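Local coordinates for SPI-1 type 3 secretion system secretin (Salmonella enterica subsp. enterica serovar Typhimurium, PDB 4G08), which forms a ring-shaped multimer with an apparent central pore in the outer membrane, part of the type III secretion system that injects bacterial effector proteins into host cells, at residues Arg89-Val93 and Val137-Val141. Sequence-based numbering, arbitrary orientation.
Sequences RNAVV and VDMVV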
loop_
_atom_site.group_PDB
_atom_site.type_symbol
_atom_site.label_atom_id
_atom_site.label_comp_id
_atom_site.label_asym_id
_atom_site.label_seq_id
_atom_site.Cartn_x
_atom_site.Cartn_y
_atom_site.Cartn_z
ATOM N N ARG A 89 5.175 5.213 -5.551
ATOM C CA ARG A 89 6.091 6.229 -5.052
ATOM C C ARG A 89 7.384 5.588 -4.587
ATOM O O ARG A 89 7.374 4.595 -3.859
ATOM C CB ARG A 89 5.469 7.040 -3.909
ATOM C CG ARG A 89 6.453 8.031 -3.285
ATOM C CD ARG A 89 5.833 9.289 -2.679
ATOM N NE ARG A 89 6.893 10.249 -2.298
ATOM C CZ ARG A 89 7.044 10.749 -1.059
ATOM N NH1 ARG A 89 6.039 10.729 -0.196
ATOM N NH2 ARG A 89 8.175 11.361 -0.724
ATOM N N ASN A 90 8.493 6.063 -5.137
ATOM C CA ASN A 90 9.798 5.599 -4.713
ATOM C C ASN A 90 10.491 6.660 -3.883
ATOM O O ASN A 90 10.751 7.764 -4.360
ATOM C CB ASN A 90 10.656 5.260 -5.925
ATOM C CG ASN A 90 10.076 4.136 -6.753
ATOM O OD1 ASN A 90 10.162 2.969 -6.385
ATOM N ND2 ASN A 90 9.435 4.490 -7.854
ATOM N N ALA A 91 10.702 6.358 -2.612
ATOM C CA ALA A 91 11.189 7.354 -1.685
ATOM C C ALA A 91 12.505 6.946 -1.070
ATOM O O ALA A 91 12.812 5.762 -0.937
ATOM C CB ALA A 91 10.166 7.595 -0.601
ATOM N N VAL A 92 13.322 7.948 -0.795
ATOM C CA VAL A 92 14.464 7.797 0.071
ATOM C C VAL A 92 14.230 8.675 1.286
ATOM O O VAL A 92 13.648 9.755 1.170
ATOM C CB VAL A 92 15.731 8.292 -0.623
ATOM C CG1 VAL A 92 15.648 9.794 -0.835
ATOM C CG2 VAL A 92 16.957 7.913 0.186
ATOM N N VAL A 93 14.446 8.094 2.456
ATOM C CA VAL A 93 13.972 8.676 3.698
ATOM C C VAL A 93 15.117 8.689 4.687
ATOM O O VAL A 93 15.872 7.722 4.786
ATOM C CB VAL A 93 12.828 7.851 4.301
ATOM C CG1 VAL A 93 12.218 8.568 5.486
ATOM C CG2 VAL A 93 11.770 7.577 3.253
ATOM N N VAL A 137 3.610 5.310 1.472
ATOM C CA VAL A 137 4.921 5.926 1.518
ATOM C C VAL A 137 4.857 7.249 2.264
ATOM O O VAL A 137 5.717 7.552 3.087
ATOM C CB VAL A 137 5.461 6.159 0.102
ATOM C CG1 VAL A 137 6.736 6.978 0.156
ATOM C CG2 VAL A 137 5.718 4.825 -0.579
ATOM N N ASP A 138 3.760 7.972 2.085
ATOM C CA ASP A 138 3.575 9.239 2.779
ATOM C C ASP A 138 3.556 9.021 4.286
ATOM O O ASP A 138 4.156 9.775 5.049
ATOM C CB ASP A 138 2.268 9.893 2.349
ATOM C CG ASP A 138 2.338 10.477 0.957
ATOM O OD1 ASP A 138 3.448 10.546 0.389
ATOM O OD2 ASP A 138 1.294 10.953 0.466
ATOM N N MET A 139 2.869 7.972 4.709
ATOM C CA MET A 139 2.869 7.579 6.100
ATOM C C MET A 139 4.275 7.235 6.564
ATOM O O MET A 139 4.696 7.649 7.640
ATOM C CB MET A 139 1.945 6.384 6.286
ATOM C CG MET A 139 1.726 5.973 7.727
ATOM S SD MET A 139 2.917 4.751 8.287
ATOM C CE MET A 139 2.650 3.507 7.039
ATOM N N VAL A 140 5.023 6.492 5.759
ATOM C CA VAL A 140 6.330 6.040 6.219
ATOM C C VAL A 140 7.267 7.223 6.392
ATOM O O VAL A 140 7.978 7.337 7.388
ATOM C CB VAL A 140 6.966 5.033 5.259
ATOM C CG1 VAL A 140 8.408 4.807 5.656
ATOM C CG2 VAL A 140 6.202 3.724 5.286
ATOM N N VAL A 141 7.216 8.135 5.438
ATOM C CA VAL A 141 8.009 9.342 5.498
ATOM C C VAL A 141 7.637 10.199 6.700
ATOM O O VAL A 141 8.515 10.681 7.415
ATOM C CB VAL A 141 7.805 10.154 4.222
ATOM C CG1 VAL A 141 8.413 11.535 4.368
ATOM C CG2 VAL A 141 8.414 9.412 3.049
#
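Arg89 lies across from Val137 and Val93 from Val141, on a strand (89-93) and a helix (137-141) that run in the same direction, their axes 6° apart and 9.7 Å from each other at closest approach. The CA atoms of Arg89 and Val137 are 6.7 Å apart, those of Val93 and Val141 6.3 Å. The extended strand is longer than the helical turn it spans, a turn closed by Val141 N bonding to Val137 O, with a valine at each end. Small and beta-branched side chains suit such a close face. Val137 CG1 touches both Ala91 CB and Arg89 CG, 3.6 Å from each. A turn later Val141 reaches the strand with CG2, which meets CG2 of Val93 at 3.8 Å. Arginine serves the margin, since its methylenes pack on Val137 while its charged end continues past the apolar core. With CG anti to the backbone N and the chain extended as far as NE, it carries the guanidinium to the helix, one face over Val137 CG1. There Arg89 NH1 forms a salt bridge with Asp138 OD1 at 2.7 Å; the hydrogen bond within it is weak, bent to 128°, and the two planar groups are turned 54° apart. Asp138 is exposed beside the apolar face, where a carboxylate can meet both solvent and the arginine. Edge strand 89-94 pairs antiparallel with strand 127-132, and helix 134-150 packs on this three-stranded sheet in the periplasmic secretin short domain, a fold consistent with ring building; Val140 extends the interface by touching Phe128.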